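Local atomic coordinates of probable amidase (PDB entry 2DC0), a protein that belongs to the amidase family and is probably an amidase itself, an alpha/beta protein built round a large mixed beta-sheet with helices packed against it. Residues 75-78 and 82-85; 99-104 and 109-114; 243-248 and 351-356; 368-373 and 378-383. One frame throughout, in Å; residues are numbered along the deposited sequence.

Contact 1: residues 75-78 and 82-85; sequences LFPV and PTRA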
loop_
_atom_site.group_PDB
_atom_site.type_symbol
_atom_site.label_atom_id
_atom_site.label_comp_id
_atom_site.label_asym_id
_atom_site.label_seq_id
_atom_site.Cartn_x
_atom_site.Cartn_y
_atom_site.Cartn_z
ATOM N N LEU A 75 26.155 -4.742 3.005
ATOM C CA LEU A 75 25.170 -4.861 4.078
ATOM C C LEU A 75 24.570 -6.260 3.995
ATOM O O LEU A 75 23.798 -6.671 4.861
ATOM C CB LEU A 75 24.076 -3.788 3.971
ATOM C CG LEU A 75 23.236 -3.622 2.698
ATOM C CD1 LEU A 75 22.248 -4.766 2.538
ATOM C CD2 LEU A 75 22.486 -2.293 2.804
ATOM N N PHE A 76 24.938 -6.978 2.933
ATOM C CA PHE A 76 24.498 -8.352 2.688
ATOM C C PHE A 76 25.638 -9.289 3.109
ATOM O O PHE A 76 26.745 -9.214 2.569
ATOM C CB PHE A 76 24.242 -8.600 1.194
ATOM C CG PHE A 76 22.982 -7.977 0.656
ATOM C CD1 PHE A 76 21.732 -8.509 0.964
ATOM C CD2 PHE A 76 23.049 -6.886 -0.210
ATOM C CE1 PHE A 76 20.565 -7.965 0.411
ATOM C CE2 PHE A 76 21.893 -6.335 -0.769
ATOM C CZ PHE A 76 20.648 -6.873 -0.459
ATOM N N PRO A 77 25.395 -10.171 4.084
ATOM C CA PRO A 77 26.479 -11.074 4.481
ATOM C C PRO A 77 26.827 -12.035 3.340
ATOM O O PRO A 77 25.946 -12.526 2.634
ATOM C CB PRO A 77 25.894 -11.795 5.689
ATOM C CG PRO A 77 25.032 -10.726 6.304
ATOM C CD PRO A 77 24.324 -10.167 5.094
ATOM N N VAL A 78 28.117 -12.277 3.147
ATOM C CA VAL A 78 28.578 -13.189 2.106
ATOM C C VAL A 78 29.568 -14.137 2.776
ATOM O O VAL A 78 30.419 -13.703 3.550
ATOM C CB VAL A 78 29.288 -12.423 0.953
ATOM C CG1 VAL A 78 29.922 -13.402 -0.020
ATOM C CG2 VAL A 78 28.290 -11.535 0.223
ATOM N N PRO A 82 33.772 -10.332 5.518
ATOM C CA PRO A 82 33.230 -9.561 6.641
ATOM C C PRO A 82 32.137 -8.605 6.160
ATOM O O PRO A 82 32.100 -8.240 4.984
ATOM C CB PRO A 82 34.453 -8.808 7.160
ATOM C CG PRO A 82 35.228 -8.550 5.899
ATOM C CD PRO A 82 35.152 -9.913 5.213
ATOM N N THR A 83 31.245 -8.216 7.068
ATOM C CA THR A 83 30.162 -7.275 6.760
ATOM C C THR A 83 30.368 -6.063 7.667
ATOM O O THR A 83 30.264 -6.181 8.886
ATOM C CB THR A 83 28.771 -7.890 7.058
ATOM O OG1 THR A 83 28.602 -9.097 6.298
ATOM C CG2 THR A 83 27.663 -6.908 6.681
ATOM N N ARG A 84 30.658 -4.905 7.079
ATOM C CA ARG A 84 30.911 -3.692 7.863
ATOM C C ARG A 84 29.880 -2.581 7.692
ATOM O O ARG A 84 29.806 -1.668 8.513
ATOM C CB ARG A 84 32.308 -3.151 7.541
ATOM C CG ARG A 84 33.435 -4.014 8.092
ATOM C CD ARG A 84 34.815 -3.501 7.680
ATOM N NE ARG A 84 35.031 -2.089 8.006
ATOM C CZ ARG A 84 34.856 -1.083 7.151
ATOM N NH1 ARG A 84 34.460 -1.326 5.903
ATOM N NH2 ARG A 84 35.086 0.167 7.544
ATOM N N ALA A 85 29.094 -2.653 6.623
ATOM C CA ALA A 85 28.041 -1.666 6.364
ATOM C C ALA A 85 28.532 -0.219 6.330
ATOM O O ALA A 85 27.784 0.710 6.662
ATOM C CB ALA A 85 26.930 -1.811 7.410
HETATM O O HOH W 1 30.011 -10.403 3.984
#

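Contact 2: residues 99-104 and 109-114; sequences RAVRRL and ALLFAK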
loop_
_atom_site.group_PDB
_atom_site.type_symbol
_atom_site.label_atom_id
_atom_site.label_comp_id
_atom_site.label_asym_id
_atom_site.label_seq_id
_atom_site.Cartn_x
_atom_site.Cartn_y
_atom_site.Cartn_z
ATOM N N ARG A 99 19.908 -14.170 2.354
ATOM C CA ARG A 99 19.105 -15.003 1.469
ATOM C C ARG A 99 19.306 -14.646 0.002
ATOM O O ARG A 99 19.416 -15.532 -0.848
ATOM C CB ARG A 99 17.621 -14.876 1.811
ATOM C CG ARG A 99 16.745 -15.828 1.019
ATOM C CD ARG A 99 16.948 -17.259 1.490
ATOM N NE ARG A 99 16.163 -18.221 0.717
ATOM C CZ ARG A 99 16.505 -18.680 -0.484
ATOM N NH1 ARG A 99 17.624 -18.273 -1.063
ATOM N NH2 ARG A 99 15.727 -19.554 -1.109
ATOM N N ALA A 100 19.344 -13.354 -0.301
ATOM C CA ALA A 100 19.521 -12.918 -1.683
ATOM C C ALA A 100 20.869 -13.354 -2.247
ATOM O O ALA A 100 20.987 -13.644 -3.438
ATOM C CB ALA A 100 19.372 -11.400 -1.780
ATOM N N VAL A 101 21.885 -13.382 -1.390
ATOM C CA VAL A 101 23.229 -13.799 -1.788
ATOM C C VAL A 101 23.219 -15.298 -2.091
ATOM O O VAL A 101 23.836 -15.756 -3.055
ATOM C CB VAL A 101 24.252 -13.479 -0.663
ATOM C CG1 VAL A 101 25.599 -14.141 -0.949
ATOM C CG2 VAL A 101 24.438 -11.962 -0.562
ATOM N N ARG A 102 22.505 -16.059 -1.268
ATOM C CA ARG A 102 22.394 -17.498 -1.466
ATOM C C ARG A 102 21.763 -17.771 -2.830
ATOM O O ARG A 102 22.113 -18.742 -3.500
ATOM C CB ARG A 102 21.540 -18.120 -0.357
ATOM C CG ARG A 102 21.300 -19.611 -0.520
ATOM C CD ARG A 102 20.605 -20.209 0.700
ATOM N NE ARG A 102 21.441 -20.124 1.895
ATOM C CZ ARG A 102 21.430 -19.111 2.760
ATOM N NH1 ARG A 102 20.616 -18.079 2.575
ATOM N NH2 ARG A 102 22.240 -19.127 3.814
ATOM N N ARG A 103 20.832 -16.912 -3.238
ATOM C CA ARG A 103 20.180 -17.063 -4.535
ATOM C C ARG A 103 21.232 -16.949 -5.632
ATOM O O ARG A 103 21.250 -17.738 -6.572
ATOM C CB ARG A 103 19.119 -15.977 -4.737
ATOM C CG ARG A 103 17.799 -16.219 -4.009
ATOM C CD ARG A 103 17.013 -17.338 -4.671
ATOM N NE ARG A 103 15.738 -17.605 -4.006
ATOM C CZ ARG A 103 14.884 -18.548 -4.392
ATOM N NH1 ARG A 103 15.168 -19.310 -5.441
ATOM N NH2 ARG A 103 13.749 -18.738 -3.733
ATOM N N LEU A 104 22.116 -15.966 -5.498
ATOM C CA LEU A 104 23.162 -15.751 -6.485
ATOM C C LEU A 104 24.194 -16.872 -6.449
ATOM O O LEU A 104 24.567 -17.415 -7.489
ATOM C CB LEU A 104 23.855 -14.407 -6.244
ATOM C CG LEU A 104 23.008 -13.134 -6.388
ATOM C CD1 LEU A 104 23.851 -11.938 -5.990
ATOM C CD2 LEU A 104 22.502 -12.979 -7.819
ATOM N N ALA A 109 27.056 -18.038 -9.397
ATOM C CA ALA A 109 27.775 -16.783 -9.529
ATOM C C ALA A 109 29.056 -16.758 -8.712
ATOM O O ALA A 109 29.152 -17.375 -7.651
ATOM C CB ALA A 109 26.878 -15.620 -9.111
ATOM N N LEU A 110 30.050 -16.042 -9.221
ATOM C CA LEU A 110 31.314 -15.902 -8.518
ATOM C C LEU A 110 31.286 -14.555 -7.812
ATOM O O LEU A 110 31.536 -13.515 -8.425
ATOM C CB LEU A 110 32.481 -15.964 -9.505
ATOM C CG LEU A 110 33.866 -15.663 -8.927
ATOM C CD1 LEU A 110 34.153 -16.568 -7.746
ATOM C CD2 LEU A 110 34.917 -15.849 -10.016
ATOM N N LEU A 111 30.949 -14.574 -6.526
ATOM C CA LEU A 111 30.887 -13.353 -5.724
ATOM C C LEU A 111 32.301 -13.112 -5.214
ATOM O O LEU A 111 32.759 -13.803 -4.304
ATOM C CB LEU A 111 29.917 -13.552 -4.555
ATOM C CG LEU A 111 28.535 -14.095 -4.951
ATOM C CD1 LEU A 111 27.711 -14.397 -3.710
ATOM C CD2 LEU A 111 27.823 -13.083 -5.832
ATOM N N PHE A 112 32.989 -12.130 -5.788
ATOM C CA PHE A 112 34.374 -11.877 -5.407
ATOM C C PHE A 112 34.676 -10.658 -4.543
ATOM O O PHE A 112 35.822 -10.462 -4.139
ATOM C CB PHE A 112 35.243 -11.805 -6.666
ATOM C CG PHE A 112 34.961 -10.606 -7.526
ATOM C CD1 PHE A 112 35.805 -9.499 -7.499
ATOM C CD2 PHE A 112 33.834 -10.569 -8.337
ATOM C CE1 PHE A 112 35.525 -8.372 -8.265
ATOM C CE2 PHE A 112 33.543 -9.447 -9.109
ATOM C CZ PHE A 112 34.389 -8.349 -9.072
ATOM N N ALA A 113 33.680 -9.834 -4.252
ATOM C CA ALA A 113 33.961 -8.662 -3.439
ATOM C C ALA A 113 32.742 -7.959 -2.880
ATOM O O ALA A 113 31.640 -8.075 -3.414
ATOM C CB ALA A 113 34.802 -7.666 -4.246
ATOM N N LYS A 114 32.962 -7.226 -1.792
ATOM C CA LYS A 114 31.903 -6.457 -1.154
ATOM C C LYS A 114 32.156 -5.033 -1.623
ATOM O O LYS A 114 33.308 -4.613 -1.712
ATOM C CB LYS A 114 32.012 -6.533 0.375
ATOM C CG LYS A 114 32.009 -7.956 0.939
ATOM C CD LYS A 114 30.708 -8.668 0.620
ATOM C CE LYS A 114 29.544 -8.048 1.381
ATOM N NZ LYS A 114 28.290 -8.274 0.636
#

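Contact 3: residues 243-248 and 351-356; sequences DFLEGR and LLLPVQ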
loop_
_atom_site.group_PDB
_atom_site.type_symbol
_atom_site.label_atom_id
_atom_site.label_comp_id
_atom_site.label_asym_id
_atom_site.label_seq_id
_atom_site.Cartn_x
_atom_site.Cartn_y
_atom_site.Cartn_z
ATOM N N ASP A 243 3.016 18.230 -12.362
ATOM C CA ASP A 243 2.820 18.990 -11.133
ATOM C C ASP A 243 3.830 18.569 -10.061
ATOM O O ASP A 243 4.393 19.413 -9.360
ATOM C CB ASP A 243 1.353 18.897 -10.628
ATOM C CG ASP A 243 0.875 17.464 -10.351
ATOM O OD1 ASP A 243 1.573 16.484 -10.681
ATOM O OD2 ASP A 243 -0.239 17.329 -9.800
ATOM N N PHE A 244 4.092 17.269 -9.966
ATOM C CA PHE A 244 5.062 16.753 -9.004
ATOM C C PHE A 244 6.472 17.256 -9.332
ATOM O O PHE A 244 7.261 17.569 -8.434
ATOM C CB PHE A 244 5.064 15.222 -9.026
ATOM C CG PHE A 244 6.081 14.605 -8.110
ATOM C CD1 PHE A 244 5.906 14.637 -6.732
ATOM C CD2 PHE A 244 7.230 14.012 -8.626
ATOM C CE1 PHE A 244 6.866 14.084 -5.877
ATOM C CE2 PHE A 244 8.199 13.457 -7.783
ATOM C CZ PHE A 244 8.015 13.495 -6.410
ATOM N N LEU A 245 6.787 17.334 -10.620
ATOM C CA LEU A 245 8.118 17.767 -11.069
ATOM C C LEU A 245 8.333 19.274 -11.087
ATOM O O LEU A 245 9.468 19.750 -11.135
ATOM C CB LEU A 245 8.397 17.215 -12.468
ATOM C CG LEU A 245 8.511 15.693 -12.597
ATOM C CD1 LEU A 245 8.608 15.315 -14.070
ATOM C CD2 LEU A 245 9.733 15.202 -11.834
ATOM N N GLU A 246 7.239 20.019 -11.055
ATOM C CA GLU A 246 7.301 21.470 -11.078
ATOM C C GLU A 246 8.328 22.045 -10.099
ATOM O O GLU A 246 8.208 21.881 -8.888
ATOM C CB GLU A 246 5.911 22.027 -10.778
ATOM C CG GLU A 246 5.794 23.521 -10.920
ATOM C CD GLU A 246 4.352 23.967 -10.929
ATOM O OE1 GLU A 246 3.673 23.750 -11.953
ATOM O OE2 GLU A 246 3.890 24.516 -9.910
ATOM N N GLY A 247 9.346 22.704 -10.646
ATOM C CA GLY A 247 10.378 23.316 -9.828
ATOM C C GLY A 247 11.374 22.381 -9.158
ATOM O O GLY A 247 12.241 22.834 -8.412
ATOM N N ARG A 248 11.287 21.084 -9.425
ATOM C CA ARG A 248 12.203 20.146 -8.785
ATOM C C ARG A 248 13.323 19.612 -9.673
ATOM O O ARG A 248 14.087 18.741 -9.264
ATOM C CB ARG A 248 11.413 18.987 -8.170
ATOM C CG ARG A 248 10.486 19.435 -7.040
ATOM C CD ARG A 248 10.163 18.300 -6.084
ATOM N NE ARG A 248 9.245 18.694 -5.014
ATOM C CZ ARG A 248 9.589 19.342 -3.901
ATOM N NH1 ARG A 248 10.850 19.693 -3.680
ATOM N NH2 ARG A 248 8.660 19.633 -2.995
ATOM N N LEU A 351 4.901 5.561 -15.530
ATOM C CA LEU A 351 5.190 6.968 -15.357
ATOM C C LEU A 351 6.649 7.121 -15.748
ATOM O O LEU A 351 7.440 6.187 -15.600
ATOM C CB LEU A 351 5.022 7.397 -13.894
ATOM C CG LEU A 351 3.660 7.156 -13.243
ATOM C CD1 LEU A 351 3.630 7.813 -11.869
ATOM C CD2 LEU A 351 2.563 7.716 -14.132
ATOM N N LEU A 352 6.984 8.297 -16.265
ATOM C CA LEU A 352 8.346 8.637 -16.649
ATOM C C LEU A 352 8.710 9.945 -15.959
ATOM O O LEU A 352 7.898 10.866 -15.895
ATOM C CB LEU A 352 8.464 8.854 -18.158
ATOM C CG LEU A 352 8.343 7.674 -19.117
ATOM C CD1 LEU A 352 8.682 8.139 -20.536
ATOM C CD2 LEU A 352 9.309 6.572 -18.682
ATOM N N LEU A 353 9.931 10.014 -15.440
ATOM C CA LEU A 353 10.448 11.216 -14.786
ATOM C C LEU A 353 11.930 10.988 -14.522
ATOM O O LEU A 353 12.357 9.856 -14.309
ATOM C CB LEU A 353 9.728 11.482 -13.458
ATOM C CG LEU A 353 9.892 10.444 -12.341
ATOM C CD1 LEU A 353 9.790 11.121 -10.966
ATOM C CD2 LEU A 353 8.819 9.379 -12.495
ATOM N N PRO A 354 12.735 12.054 -14.538
ATOM C CA PRO A 354 14.167 11.892 -14.286
ATOM C C PRO A 354 14.398 11.246 -12.922
ATOM O O PRO A 354 13.554 11.344 -12.026
ATOM C CB PRO A 354 14.688 13.324 -14.326
ATOM C CG PRO A 354 13.760 13.991 -15.277
ATOM C CD PRO A 354 12.415 13.460 -14.831
ATOM N N VAL A 355 15.541 10.591 -12.764
ATOM C CA VAL A 355 15.862 9.951 -11.498
ATOM C C VAL A 355 16.654 10.936 -10.636
ATOM O O VAL A 355 16.831 10.721 -9.438
ATOM C CB VAL A 355 16.703 8.676 -11.715
ATOM C CG1 VAL A 355 18.133 9.043 -12.072
ATOM C CG2 VAL A 355 16.659 7.811 -10.466
ATOM N N GLN A 356 17.111 12.019 -11.263
ATOM C CA GLN A 356 17.900 13.053 -10.600
ATOM C C GLN A 356 17.594 14.415 -11.248
ATOM O O GLN A 356 17.246 14.485 -12.431
ATOM C CB GLN A 356 19.389 12.730 -10.768
ATOM C CG GLN A 356 19.786 12.606 -12.241
ATOM C CD GLN A 356 21.095 11.886 -12.450
ATOM O OE1 GLN A 356 22.177 12.447 -12.257
ATOM N NE2 GLN A 356 21.006 10.627 -12.833
#

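Contact 4: residues 368-373 and 378-383; sequences VELESG and REAFIT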
loop_
_atom_site.group_PDB
_atom_site.type_symbol
_atom_site.label_atom_id
_atom_site.label_comp_id
_atom_site.label_asym_id
_atom_site.label_seq_id
_atom_site.Cartn_x
_atom_site.Cartn_y
_atom_site.Cartn_z
ATOM N N VAL A 368 22.341 22.957 -3.977
ATOM C CA VAL A 368 22.360 22.944 -5.428
ATOM C C VAL A 368 21.384 23.949 -6.017
ATOM O O VAL A 368 20.540 24.512 -5.315
ATOM C CB VAL A 368 22.018 21.546 -5.969
ATOM C CG1 VAL A 368 22.998 20.528 -5.413
ATOM C CG2 VAL A 368 20.581 21.176 -5.591
ATOM N N GLU A 369 21.506 24.160 -7.319
ATOM C CA GLU A 369 20.657 25.093 -8.036
ATOM C C GLU A 369 19.597 24.385 -8.870
ATOM O O GLU A 369 19.918 23.715 -9.850
ATOM C CB GLU A 369 21.508 25.973 -8.959
ATOM C CG GLU A 369 21.879 27.323 -8.377
ATOM C CD GLU A 369 20.658 28.173 -8.080
ATOM O OE1 GLU A 369 19.837 28.385 -9.002
ATOM O OE2 GLU A 369 20.518 28.623 -6.924
ATOM N N LEU A 370 18.337 24.530 -8.474
ATOM C CA LEU A 370 17.237 23.937 -9.222
ATOM C C LEU A 370 16.586 25.064 -10.014
ATOM O O LEU A 370 16.901 26.236 -9.806
ATOM C CB LEU A 370 16.201 23.312 -8.285
ATOM C CG LEU A 370 16.675 22.160 -7.397
ATOM C CD1 LEU A 370 15.492 21.589 -6.631
ATOM C CD2 LEU A 370 17.323 21.083 -8.263
ATOM N N GLU A 371 15.674 24.711 -10.913
ATOM C CA GLU A 371 14.992 25.706 -11.727
ATOM C C GLU A 371 14.201 26.694 -10.865
ATOM O O GLU A 371 13.885 27.803 -11.304
ATOM C CB GLU A 371 14.066 25.007 -12.740
ATOM C CG GLU A 371 12.870 24.276 -12.129
ATOM C CD GLU A 371 12.350 23.155 -13.019
ATOM O OE1 GLU A 371 12.492 23.262 -14.254
ATOM O OE2 GLU A 371 11.789 22.169 -12.491
ATOM N N SER A 372 13.908 26.297 -9.631
ATOM C CA SER A 372 13.145 27.132 -8.707
ATOM C C SER A 372 13.996 27.815 -7.634
ATOM O O SER A 372 13.459 28.469 -6.741
ATOM C CB SER A 372 12.074 26.288 -8.015
ATOM O OG SER A 372 12.683 25.238 -7.285
ATOM N N GLY A 373 15.315 27.661 -7.715
ATOM C CA GLY A 373 16.188 28.279 -6.733
ATOM C C GLY A 373 17.052 27.278 -5.986
ATOM O O GLY A 373 17.010 26.082 -6.273
ATOM N N ARG A 378 20.110 16.868 -0.096
ATOM C CA ARG A 378 19.259 15.723 0.203
ATOM C C ARG A 378 17.865 15.832 -0.392
ATOM O O ARG A 378 17.431 14.945 -1.123
ATOM C CB ARG A 378 19.148 15.502 1.717
ATOM C CG ARG A 378 18.231 14.333 2.095
ATOM C CD ARG A 378 18.395 13.915 3.556
ATOM N NE ARG A 378 17.620 12.718 3.869
ATOM C CZ ARG A 378 16.334 12.721 4.211
ATOM N NH1 ARG A 378 15.664 13.860 4.296
ATOM N NH2 ARG A 378 15.707 11.581 4.456
ATOM N N GLU A 379 17.166 16.921 -0.088
ATOM C CA GLU A 379 15.813 17.093 -0.593
ATOM C C GLU A 379 15.767 17.184 -2.117
ATOM O O GLU A 379 14.823 16.706 -2.738
ATOM C CB GLU A 379 15.149 18.326 0.046
ATOM C CG GLU A 379 13.698 18.546 -0.392
ATOM C CD GLU A 379 12.915 19.450 0.554
ATOM O OE1 GLU A 379 13.475 20.467 1.014
ATOM O OE2 GLU A 379 11.732 19.150 0.823
ATOM N N ALA A 380 16.785 17.783 -2.726
ATOM C CA ALA A 380 16.804 17.885 -4.182
ATOM C C ALA A 380 17.002 16.515 -4.849
ATOM O O ALA A 380 16.345 16.206 -5.846
ATOM C CB ALA A 380 17.909 18.840 -4.631
ATOM N N PHE A 381 17.883 15.695 -4.279
ATOM C CA PHE A 381 18.215 14.380 -4.839
ATOM C C PHE A 381 17.497 13.145 -4.308
ATOM O O PHE A 381 17.756 12.036 -4.780
ATOM C CB PHE A 381 19.713 14.125 -4.705
ATOM C CG PHE A 381 20.551 14.920 -5.655
ATOM C CD1 PHE A 381 20.679 14.528 -6.982
ATOM C CD2 PHE A 381 21.230 16.054 -5.219
ATOM C CE1 PHE A 381 21.475 15.253 -7.867
ATOM C CE2 PHE A 381 22.028 16.787 -6.090
ATOM C CZ PHE A 381 22.153 16.386 -7.418
ATOM N N ILE A 382 16.660 13.256 -3.309
ATOM C CA ILE A 382 15.886 12.126 -2.815
ATOM C C ILE A 382 14.390 12.258 -3.112
ATOM O O ILE A 382 13.680 11.260 -3.241
ATOM C CB ILE A 382 16.122 11.939 -1.286
ATOM C CG1 ILE A 382 15.919 10.481 -0.895
ATOM C CG2 ILE A 382 15.185 12.835 -0.491
ATOM C CD1 ILE A 382 16.991 9.559 -1.410
ATOM N N THR A 383 13.919 13.494 -3.249
ATOM C CA THR A 383 12.502 13.738 -3.511
ATOM C C THR A 383 11.948 13.061 -4.762
ATOM O O THR A 383 10.805 12.599 -4.761
ATOM C CB THR A 383 12.207 15.252 -3.616
ATOM O OG1 THR A 383 12.630 15.907 -2.413
ATOM C CG2 THR A 383 10.716 15.491 -3.802
#

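Contact 1: residues 75-78 and 82-85
Thr83 reaches across to Pro77 and Leu75, and its two branches do different jobs. The methyl CG2 stands anti to the backbone N and makes the apolar touch, meeting the main chain of Leu75 4.1 Å from CA of that residue. The hydroxyl branch, held beside the backbone N (chi1 -58°), comes up to the alpha and beta carbons of Pro77 in a close van der Waals approach, with Thr83 OG1 3.4 Å from Pro77 CA and 3.9 Å from CB of the same ring. The side chains of Leu75 and Phe76 both leave the backbone away from segment 82-85, and Leu75 CD1 sits over the centre of the Phe76 ring, 3.5 Å above its plane.

The polar part runs through water 1. It accepts the N-H of Val78, N to water 2.8 Å, and is hydrogen-bonded to Thr83 OG1 at 3.0 Å; a weak bond to Pro82 O adds a third contact. Around this bridge, Phe76 O takes a hydrogen bond from Lys114 NZ, while Asp74 OD2 accepts the backbone N-H of Arg84 and, weakly, that of Ala85.

Both segments belong to the long loop between strand 69-73 and helix 99-106. No direct hydrogen bond joins them, so the loop's two limbs are held by van der Waals touches from one threonine and by a water that gives the N-H of the buried residue Val78 an acceptor.

Contact 2: residues 99-104 and 109-114
Val101 on helix 99-106 and Leu111 on strand 110-115 meet inside a beta-alpha-beta unit: strand 69-73, the helix, then strand 110-115, which lies beside 69-73 and parallel to it. The tight spot is between branch ends. Val101 CG1, carried anti to the backbone N (chi1 169°), presses on Leu111 CD1 at 3.5 Å, shorter than ordinary van der Waals contact, and the two side chains meet at a slant. The other methyl of Leu111 has more room: CD2 lies 4.1 Å from Leu104 CD1, with the two leucines crossing at about a right angle. Leu111 thus rises from the strand between two residues one helical turn apart. Beneath them the helix also rests on strand 69-73, Val101 on Val72 and Leu104 on Leu70.

The far side of the helix is looser. Arg99, Arg102 and Arg103 are partly exposed and touch nothing on the strand; Arg102 pairs with Glu97 in a salt bridge. On the strand, Leu110 turns away from helix 99-106 and packs on helix 42-57, so the sheet is covered by helices on both faces.

Where the chain turns back from helix to strand, the link is polar. Ala109 N donates to Leu104 O over 3.2 Å, with an N-H...O angle of 156° and the donor tilted 30° from the carbonyl plane, and the same alanine brings its CB to 3.3 Å from Leu104 O.

Contact 3: residues 243-248 and 351-356
Leu245 sets the fork of its side chain against the root of Leu353. CD1 of Leu245 stands 4.0 Å from Leu353 CB, and CD2 of Leu245 4.1 Å from that same CB, so the beta carbon of the strand residue is touched by both methyls while the two side chains run obliquely to each other. CD1 of Leu245 also comes within 4.3 Å of Pro354 CD. Leu353 holds its CG between the backbone N and the carbonyl carbon (chi1 64°), which carries its CD1 up to Phe244 CE2 at 4.3 Å. All four residues are buried and every touch is apolar.

Phe257 of helix 251-263 packs on both Leu245 and Pro354. At the end of helix 242-245 the chain makes a type II turn, Arg248 N bonding to Leu245 O at 2.8 Å, with Gly247 supplying the positive phi. Earlier in the helix, Asp243 bonds to the loop after strand 270-273: OD1 accepts from Leu276 N and OD2 is bonded to Ser275 OG. Backbone hydrogen bonding links Leu353 with Gln411 and Leu352 with Gly239.

Strand 350-354 therefore runs between 406-413 and the parallel strand 237-240, and the short helix that follows 237-240 packs on it: helix-on-sheet layering of an alpha/beta fold.

Contact 4: residues 368-373 and 378-383
Val368 spreads its two methyls over neighbouring residues of helix 377-382. CG2, wedged between its own backbone N and carbonyl carbon, faces Ala380 and lies 3.7 Å from CB of that alanine. CG1 points instead to the Phe381 ring, arriving at the edge and near the ring plane, 3.9 Å from CE2. The valine and phenylalanine side chains run obliquely past each other. The CB of Phe381 does not head straight for the strand, but with CG anti to the carbonyl carbon (chi1 -73°) its ring end swings toward it; the ring also meets those of His377 and Phe178. Leu370 comes to Ala380 from farther along the strand, its CD1 at 4.2 Å from Ala380 CB, so that one small methyl is shared by two branched side chains. The axes of strand 368-370 and helix 378-382 approach to 9.7 Å, with 55° between their directions.

Past Leu370 a type I turn reverses the chain, with paired backbone bonds between Leu370 and Gly373, and strand 373-376 then leads into the helix. With no hydrogen bond between them, what segments 368-373 and 378-383 share is buried hydrocarbon; charged pairs, such as Glu371 with Arg254, lie outside this apolar patch.

The four contacts follow one another along the chain and form two pairs. Contacts 1 and 2 have centres 11 Å apart and share the region between strand 69-73 and strand 110-115; Val101 packs on Phe76 and Pro77 there. Contacts 3 and 4, also 11 Å apart, lie on the opposite side of the chain's centre from contact 2; their centres are about 34 and 35 Å from its own. Gly247 O and Ser372 OG, hydrogen-bonded to each other, tie the turn of 243-248 to that of 368-373. Contacts 2 and 3 reach the same mixed sheet near its two ends, whereas contact 4 belongs to a separate two-stranded hairpin. The large sheet thus bridges two locally packed regions within one amidase fold.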